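Local coordinates for protein thermospermine synthase (Medicago truncatula, PDB 6BQ6) that probably transfers an aminopropyl group from decarboxylated S-adenosylmethionine to spermidine, yielding the tetraamine thermospermine and methylthioadenosine, at residues 193-197 / 198-202; 272-275 / 276-279; 287-291 / 292-296. One frame throughout, in Å; residues are numbered along the deposited sequence.

Interaction 1: 193-197 / 198-202; sequences KLYTK and DFYEL
Phe-199 N donates to OG1 of Thr-196 over 3.2 Å, the bond of a threonine N-cap. The Thr-196 hydroxyl is placed for it by chi1 of 60°, which sets OG1 between its own backbone N and carbonyl carbon. With chi1 at 172°, the Phe-199 ring swings back over the preceding turn, where CA of Leu-194 lies above one face, 3.9 Å from the ring centroid, in a CH-pi contact; Leu-194 CD2 comes over the ring 3.6 Å from CE1. Next, Tyr-200 N bonds to Thr-196 O, while its side chain reaches back along the loop. Its OH is held by two waters: one, 2.7 Å from Tyr-200 OH, donates to Leu-194 O, and the other, 2.8 Å from that OH, donates to Tyr-195 O. Glu-201 N bonds to Lys-197 O, and the two side chains run side by side; Lys-197 NZ meets Glu-201 OE2 at 3.0 Å on the syn side, but 31° out of the carboxylate plane, in a salt bridge. Lys-193 pairs with Asp-163, an adenosine-binding residue, and Tyr-195 OH bonds to Ala-183 O, tying down the preceding loop. The Thr-196 cap and first-turn backbone bonds start helix 197-204, following strand 175-181 of the Rossmann-like catalytic domain.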
loop_
_atom_site.group_PDB
_atom_site.type_symbol
_atom_site.label_atom_id
_atom_site.label_comp_id
_atom_site.label_asym_id
_atom_site.label_seq_id
_atom_site.Cartn_x
_atom_site.Cartn_y
_atom_site.Cartn_z
ATOM N N LYS B 193 -25.115 -8.647 -20.756
ATOM C CA LYS B 193 -26.061 -9.234 -21.705
ATOM C C LYS B 193 -25.404 -10.058 -22.816
ATOM O O LYS B 193 -26.053 -10.923 -23.412
ATOM C CB LYS B 193 -26.979 -8.183 -22.282
ATOM C CG LYS B 193 -26.288 -7.159 -23.150
ATOM C CD LYS B 193 -27.316 -6.154 -23.610
ATOM C CE LYS B 193 -26.712 -5.207 -24.618
ATOM N NZ LYS B 193 -26.028 -4.093 -23.932
ATOM N N LEU B 194 -24.127 -9.790 -23.076
ATOM C CA LEU B 194 -23.394 -10.490 -24.110
ATOM C C LEU B 194 -22.826 -11.835 -23.655
ATOM O O LEU B 194 -22.067 -12.466 -24.387
ATOM C CB LEU B 194 -22.311 -9.585 -24.647
ATOM C CG LEU B 194 -22.804 -8.212 -25.122
ATOM C CD1 LEU B 194 -21.653 -7.253 -25.476
ATOM C CD2 LEU B 194 -23.736 -8.279 -26.269
ATOM N N TYR B 195 -23.202 -12.273 -22.449
ATOM C CA TYR B 195 -22.795 -13.559 -21.900
ATOM C C TYR B 195 -24.021 -14.422 -21.554
ATOM O O TYR B 195 -23.879 -15.485 -20.981
ATOM C CB TYR B 195 -21.953 -13.344 -20.635
ATOM C CG TYR B 195 -20.628 -12.695 -20.833
ATOM C CD1 TYR B 195 -20.476 -11.325 -20.782
ATOM C CD2 TYR B 195 -19.496 -13.471 -20.999
ATOM C CE1 TYR B 195 -19.219 -10.725 -20.929
ATOM C CE2 TYR B 195 -18.257 -12.881 -21.175
ATOM C CZ TYR B 195 -18.113 -11.532 -21.099
ATOM O OH TYR B 195 -16.874 -11.018 -21.239
ATOM N N THR B 196 -25.226 -13.982 -21.918
ATOM C CA THR B 196 -26.385 -14.765 -21.532
ATOM C C THR B 196 -26.707 -15.874 -22.546
ATOM O O THR B 196 -26.412 -15.753 -23.759
ATOM C CB THR B 196 -27.628 -13.878 -21.336
ATOM O OG1 THR B 196 -27.922 -13.203 -22.555
ATOM C CG2 THR B 196 -27.394 -12.854 -20.277
ATOM N N LYS B 197 -27.417 -16.883 -22.045
ATOM C CA LYS B 197 -27.896 -17.993 -22.846
ATOM C C LYS B 197 -28.709 -17.481 -24.018
ATOM O O LYS B 197 -28.475 -17.863 -25.168
ATOM C CB LYS B 197 -28.731 -18.966 -22.026
ATOM C CG LYS B 197 -29.253 -20.144 -22.820
ATOM C CD LYS B 197 -30.151 -21.049 -21.969
ATOM C CE LYS B 197 -30.507 -22.330 -22.726
ATOM N NZ LYS B 197 -31.552 -22.107 -23.757
ATOM N N ASP B 198 -29.651 -16.597 -23.729
ATOM C CA ASP B 198 -30.511 -16.071 -24.796
ATOM C C ASP B 198 -29.742 -15.252 -25.830
ATOM O O ASP B 198 -30.044 -15.345 -27.029
ATOM C CB ASP B 198 -31.635 -15.240 -24.223
ATOM C CG ASP B 198 -32.810 -16.091 -23.724
ATOM O OD1 ASP B 198 -32.788 -17.341 -23.815
ATOM O OD2 ASP B 198 -33.785 -15.478 -23.222
ATOM N N PHE B 199 -28.767 -14.451 -25.387
ATOM C CA PHE B 199 -27.881 -13.764 -26.338
ATOM C C PHE B 199 -27.202 -14.755 -27.291
ATOM O O PHE B 199 -27.241 -14.612 -28.524
ATOM C CB PHE B 199 -26.852 -12.880 -25.614
ATOM C CG PHE B 199 -25.801 -12.321 -26.536
ATOM C CD1 PHE B 199 -26.136 -11.332 -27.454
ATOM C CD2 PHE B 199 -24.576 -12.898 -26.598
ATOM C CE1 PHE B 199 -25.207 -10.854 -28.349
ATOM C CE2 PHE B 199 -23.629 -12.420 -27.467
ATOM C CZ PHE B 199 -23.951 -11.408 -28.356
ATOM N N TYR B 200 -26.591 -15.771 -26.720
ATOM C CA TYR B 200 -25.848 -16.732 -27.521
ATOM C C TYR B 200 -26.754 -17.468 -28.467
ATOM O O TYR B 200 -26.412 -17.603 -29.628
ATOM C CB TYR B 200 -25.150 -17.732 -26.636
ATOM C CG TYR B 200 -24.022 -17.218 -25.790
ATOM C CD1 TYR B 200 -23.087 -16.283 -26.280
ATOM C CD2 TYR B 200 -23.819 -17.740 -24.518
ATOM C CE1 TYR B 200 -22.020 -15.848 -25.488
ATOM C CE2 TYR B 200 -22.747 -17.335 -23.749
ATOM C CZ TYR B 200 -21.843 -16.383 -24.238
ATOM O OH TYR B 200 -20.773 -15.986 -23.451
ATOM N N GLU B 201 -27.919 -17.910 -27.968
ATOM C CA GLU B 201 -28.853 -18.698 -28.773
ATOM C C GLU B 201 -29.551 -17.903 -29.846
ATOM O O GLU B 201 -29.670 -18.388 -30.956
ATOM C CB GLU B 201 -29.912 -19.381 -27.890
ATOM C CG GLU B 201 -30.617 -20.557 -28.586
ATOM C CD GLU B 201 -31.611 -21.257 -27.674
ATOM O OE1 GLU B 201 -32.317 -22.180 -28.175
ATOM O OE2 GLU B 201 -31.664 -20.894 -26.464
ATOM N N LEU B 202 -30.039 -16.727 -29.501
ATOM C CA LEU B 202 -30.984 -15.985 -30.330
ATOM C C LEU B 202 -30.343 -14.861 -31.080
ATOM O O LEU B 202 -30.927 -14.396 -32.043
ATOM C CB LEU B 202 -32.133 -15.435 -29.478
ATOM C CG LEU B 202 -32.934 -16.518 -28.746
ATOM C CD1 LEU B 202 -34.103 -15.911 -27.982
ATOM C CD2 LEU B 202 -33.424 -17.626 -29.686
HETATM O O HOH W 1 -19.587 -13.713 -24.353
HETATM O O HOH W 2 -21.364 -16.803 -20.793
#

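Interaction 2: 272-275 / 276-279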
loop_
_atom_site.group_PDB
_atom_site.type_symbol
_atom_site.label_atom_id
_atom_site.label_comp_id
_atom_site.label_asym_id
_atom_site.label_seq_id
_atom_site.Cartn_x
_atom_site.Cartn_y
_atom_site.Cartn_z
ATOM N N ALA B 272 -2.145 -31.557 -31.464
ATOM C CA ALA B 272 -1.025 -30.628 -31.445
ATOM C C ALA B 272 -0.380 -30.481 -32.803
ATOM O O ALA B 272 -0.163 -29.394 -33.287
ATOM C CB ALA B 272 0.000 -31.052 -30.426
ATOM N N GLU B 273 -0.086 -31.593 -33.455
ATOM C CA GLU B 273 0.644 -31.486 -34.704
ATOM C C GLU B 273 -0.178 -30.873 -35.812
ATOM O O GLU B 273 0.359 -30.134 -36.603
ATOM C CB GLU B 273 1.181 -32.847 -35.150
ATOM C CG GLU B 273 2.234 -33.446 -34.244
ATOM C CD GLU B 273 1.692 -34.016 -32.964
ATOM O OE1 GLU B 273 0.472 -34.249 -32.837
ATOM O OE2 GLU B 273 2.463 -34.220 -32.024
ATOM N N GLU B 274 -1.465 -31.197 -35.888
ATOM C CA GLU B 274 -2.326 -30.577 -36.898
ATOM C C GLU B 274 -2.452 -29.076 -36.686
ATOM O O GLU B 274 -2.372 -28.288 -37.624
ATOM C CB GLU B 274 -3.717 -31.224 -36.972
ATOM C CG GLU B 274 -4.617 -30.665 -38.108
ATOM C CD GLU B 274 -3.928 -30.425 -39.473
ATOM O OE1 GLU B 274 -2.999 -31.158 -39.878
ATOM O OE2 GLU B 274 -4.349 -29.499 -40.186
ATOM N N LEU B 275 -2.586 -28.671 -35.426
ATOM C CA LEU B 275 -2.507 -27.263 -35.131
ATOM C C LEU B 275 -1.199 -26.623 -35.591
ATOM O O LEU B 275 -1.228 -25.563 -36.162
ATOM C CB LEU B 275 -2.681 -27.007 -33.611
ATOM C CG LEU B 275 -4.088 -27.248 -33.138
ATOM C CD1 LEU B 275 -4.179 -27.310 -31.624
ATOM C CD2 LEU B 275 -5.026 -26.174 -33.658
ATOM N N ASP B 276 -0.044 -27.259 -35.331
ATOM C CA ASP B 276 1.237 -26.652 -35.790
ATOM C C ASP B 276 1.319 -26.512 -37.310
ATOM O O ASP B 276 1.840 -25.523 -37.832
ATOM C CB ASP B 276 2.449 -27.422 -35.292
ATOM C CG ASP B 276 2.658 -27.270 -33.799
ATOM O OD1 ASP B 276 2.318 -26.188 -33.244
ATOM O OD2 ASP B 276 3.157 -28.235 -33.159
ATOM N N ILE B 277 0.769 -27.499 -37.986
ATOM C CA ILE B 277 0.733 -27.476 -39.469
ATOM C C ILE B 277 -0.076 -26.322 -39.971
ATOM O O ILE B 277 0.373 -25.601 -40.849
ATOM C CB ILE B 277 0.229 -28.797 -40.058
ATOM C CG1 ILE B 277 1.335 -29.850 -39.908
ATOM C CG2 ILE B 277 -0.082 -28.648 -41.557
ATOM C CD1 ILE B 277 0.841 -31.262 -40.007
ATOM N N ARG B 278 -1.253 -26.134 -39.367
ATOM C CA ARG B 278 -2.109 -25.005 -39.695
ATOM C C ARG B 278 -1.471 -23.678 -39.396
ATOM O O ARG B 278 -1.625 -22.757 -40.167
ATOM C CB ARG B 278 -3.480 -25.121 -39.013
ATOM C CG ARG B 278 -4.276 -26.283 -39.567
ATOM C CD ARG B 278 -5.608 -26.444 -38.891
ATOM N NE ARG B 278 -6.322 -27.664 -39.366
ATOM C CZ ARG B 278 -7.654 -27.763 -39.484
ATOM N NH1 ARG B 278 -8.469 -26.764 -39.153
ATOM N NH2 ARG B 278 -8.186 -28.917 -39.931
ATOM N N MET B 279 -0.743 -23.574 -38.278
ATOM C CA MET B 279 -0.050 -22.340 -37.938
ATOM C C MET B 279 1.019 -21.991 -38.956
ATOM O O MET B 279 1.128 -20.867 -39.386
ATOM C CB MET B 279 0.588 -22.391 -36.549
ATOM C CG MET B 279 -0.394 -22.494 -35.428
ATOM S SD MET B 279 0.453 -22.509 -33.811
ATOM C CE MET B 279 -0.683 -23.498 -32.856
#
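Glu-274 and Arg-278, one helical turn apart, make the charged contact. Arg-278 NE gives its hydrogen to Glu-274 OE2 at 2.8 Å, with an N-H...O angle of 161°. The oxygen lies at the edge of the guanidinium, practically in its plane, and accepts through its anti lone pair; the carboxylate itself stands nearly perpendicular, 81° from the guanidinium. A bend at chi2 (42°) of Glu-274 brings OE2 round to the extended arginine chain and also within 3.3 Å of Arg-278 CG. A second polar hold, from Arg-278 NH1 to Leu-97 O, ties this arginine to helix 84-98.

The backbone supplies four successive i to i+4 hydrogen bonds, from Asp-276 N to Ala-272 O through Met-279 N to Leu-275 O, the last at 2.9 Å.

Apolar contact is lighter: Met-279 CE approaches Leu-275 CB at 4.1 Å. A separate van der Waals contact sets Ile-277 CD1 3.8 Å from Glu-274 OE1, with these two side chains crossing at about a right angle.

Helix 272-282 rests Leu-275 and Met-279 on Leu-97 of helix 84-98, while Asp-276 OD1 accepts from Gly-292 N at the start of helix 292-298.

Interaction 3: 287-291 / 292-296; sequences NRYLD and GKTFV
Asp-291 OD1 is gripped by two groups of Thr-294: the hydroxyl OG1 donates to it at 2.7 Å, and the backbone N at 3.0 Å. This is the N-cap of helix 292-298, where an aspartate just before the first turn accepts from the amide three residues on. The two donors use the oxygen differently. Thr-294 N comes nearly along its C-O axis, whereas OG1 arrives from above the carboxylate plane, 41° out of it. Asp-291 has chi1 of 62°, with CG lying between its backbone N and carbonyl carbon, and this folds the carboxylate toward the helix start. Chi1 of -54° sets Thr-294 OG1 beside its own backbone N, which lets both reach Asp-291 OD1.

The negative charge sits at the positive end of the helix dipole and is probably steadied by it. OD2 forms a salt bridge with Arg-306 of the second subunit, and Lys-303 N of that subunit bonds to Thr-294 OG1, so the cap is also part of the subunit interface. With an alanine here, Thr-294 N would probably lose its capping acceptor, Arg-306 of the second subunit would lack this carboxylate, and the threonine hydroxyl would keep the bond from Lys-303 N but not its acceptor.

The following turn is closed by Phe-295 N bonding to Asp-291 O at 3.1 Å, in the carbonyl plane. Before the cap, Asn-287 ND2 donates to Leu-290 O at 3.3 Å, a bond that ties the loop back on itself. Leu-290 CD1 leans on the first turn, 4.2 Å from Phe-295 CB. On the other branch of Thr-294, the methyl packs obliquely on the Tyr-289 ring, with CG2 lying 3.5 Å from CE2 and 3.7 Å from CZ.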
loop_
_atom_site.group_PDB
_atom_site.type_symbol
_atom_site.label_atom_id
_atom_site.label_comp_id
_atom_site.label_asym_id
_atom_site.label_seq_id
_atom_site.Cartn_x
_atom_site.Cartn_y
_atom_site.Cartn_z
ATOM N N ASN B 287 4.285 -17.590 -33.849
ATOM C CA ASN B 287 3.691 -17.247 -32.548
ATOM C C ASN B 287 4.760 -17.261 -31.472
ATOM O O ASN B 287 5.730 -18.022 -31.559
ATOM C CB ASN B 287 2.609 -18.255 -32.175
ATOM C CG ASN B 287 1.343 -18.087 -32.988
ATOM O OD1 ASN B 287 1.153 -17.087 -33.647
ATOM N ND2 ASN B 287 0.444 -19.048 -32.897
ATOM N N ARG B 288 4.595 -16.376 -30.500
ATOM C CA ARG B 288 5.510 -16.232 -29.368
ATOM C C ARG B 288 5.098 -17.173 -28.229
ATOM O O ARG B 288 5.954 -17.698 -27.509
ATOM C CB ARG B 288 5.531 -14.759 -28.934
ATOM C CG ARG B 288 6.092 -13.831 -30.013
ATOM C CD ARG B 288 5.841 -12.330 -29.734
ATOM N NE ARG B 288 6.607 -11.942 -28.552
ATOM C CZ ARG B 288 6.458 -10.840 -27.824
ATOM N NH1 ARG B 288 5.536 -9.911 -28.123
ATOM N NH2 ARG B 288 7.246 -10.667 -26.753
ATOM N N TYR B 289 3.798 -17.387 -28.039
ATOM C CA TYR B 289 3.312 -18.168 -26.898
ATOM C C TYR B 289 2.821 -19.536 -27.342
ATOM O O TYR B 289 3.110 -20.537 -26.714
ATOM C CB TYR B 289 2.169 -17.471 -26.140
ATOM C CG TYR B 289 1.736 -18.301 -24.962
ATOM C CD1 TYR B 289 2.532 -18.423 -23.853
ATOM C CD2 TYR B 289 0.544 -19.001 -25.003
ATOM C CE1 TYR B 289 2.129 -19.236 -22.777
ATOM C CE2 TYR B 289 0.158 -19.781 -23.970
ATOM C CZ TYR B 289 0.924 -19.923 -22.900
ATOM O OH TYR B 289 0.480 -20.756 -21.897
ATOM N N LEU B 290 2.023 -19.576 -28.393
ATOM C CA LEU B 290 1.184 -20.712 -28.668
ATOM C C LEU B 290 1.765 -21.607 -29.788
ATOM O O LEU B 290 1.999 -21.130 -30.892
ATOM C CB LEU B 290 -0.192 -20.180 -29.042
ATOM C CG LEU B 290 -1.269 -21.221 -28.977
ATOM C CD1 LEU B 290 -1.757 -21.499 -27.560
ATOM C CD2 LEU B 290 -2.403 -20.759 -29.844
ATOM N N ASP B 291 2.060 -22.867 -29.472
ATOM C CA ASP B 291 2.168 -23.943 -30.446
ATOM C C ASP B 291 1.092 -24.968 -30.112
ATOM O O ASP B 291 0.309 -24.780 -29.157
ATOM C CB ASP B 291 3.586 -24.539 -30.573
ATOM C CG ASP B 291 4.096 -25.179 -29.319
ATOM O OD1 ASP B 291 3.328 -25.350 -28.316
ATOM O OD2 ASP B 291 5.319 -25.507 -29.289
ATOM N N GLY B 292 1.022 -26.055 -30.885
ATOM C CA GLY B 292 -0.029 -27.020 -30.673
ATOM C C GLY B 292 0.013 -27.690 -29.335
ATOM O O GLY B 292 -1.061 -27.854 -28.685
ATOM N N LYS B 293 1.212 -28.047 -28.883
ATOM C CA LYS B 293 1.341 -28.660 -27.563
ATOM C C LYS B 293 0.861 -27.736 -26.448
ATOM O O LYS B 293 0.214 -28.164 -25.477
ATOM C CB LYS B 293 2.784 -29.090 -27.272
ATOM C CG LYS B 293 3.203 -30.446 -27.824
ATOM C CD LYS B 293 4.582 -30.732 -27.211
ATOM C CE LYS B 293 5.173 -32.048 -27.640
ATOM N NZ LYS B 293 6.344 -32.354 -26.760
ATOM N N THR B 294 1.141 -26.458 -26.612
ATOM C CA THR B 294 0.680 -25.454 -25.649
ATOM C C THR B 294 -0.828 -25.431 -25.566
ATOM O O THR B 294 -1.404 -25.414 -24.458
ATOM C CB THR B 294 1.236 -24.051 -25.949
ATOM O OG1 THR B 294 2.665 -24.085 -26.042
ATOM C CG2 THR B 294 0.893 -23.076 -24.825
ATOM N N PHE B 295 -1.500 -25.443 -26.726
ATOM C CA PHE B 295 -2.947 -25.455 -26.696
ATOM C C PHE B 295 -3.517 -26.706 -26.057
ATOM O O PHE B 295 -4.468 -26.627 -25.257
ATOM C CB PHE B 295 -3.559 -25.237 -28.093
ATOM C CG PHE B 295 -5.030 -25.254 -28.036
ATOM C CD1 PHE B 295 -5.672 -24.202 -27.414
ATOM C CD2 PHE B 295 -5.751 -26.376 -28.387
ATOM C CE1 PHE B 295 -7.041 -24.224 -27.189
ATOM C CE2 PHE B 295 -7.131 -26.396 -28.182
ATOM C CZ PHE B 295 -7.755 -25.311 -27.583
ATOM N N VAL B 296 -2.943 -27.861 -26.364
ATOM C CA VAL B 296 -3.430 -29.113 -25.775
ATOM C C VAL B 296 -3.251 -29.072 -24.270
ATOM O O VAL B 296 -4.182 -29.442 -23.560
ATOM C CB VAL B 296 -2.772 -30.347 -26.418
ATOM C CG1 VAL B 296 -2.984 -31.601 -25.549
ATOM C CG2 VAL B 296 -3.299 -30.478 -27.835
#

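Along the chain the three come in series, each closing before the next opens. Interaction 1 stands apart: its centre is about 32 Å from that of interaction 2 and about 30 Å from that of interaction 3, and it lies opposite interaction 3 across the chain's centre, beside the adenosine-binding residues. Interactions 2 and 3 are neighbours, centres about 9 Å apart, on successive helices 272-282 and 292-298. Besides the bond from Gly-292 N, they meet where Ala-272 CB packs 3.5 Å from Gly-292 C, and where Met-279 SD packs against Asn-287 ND2. Both also lean on helix 84-98, and through interaction 3 this pair of helices reaches the second subunit.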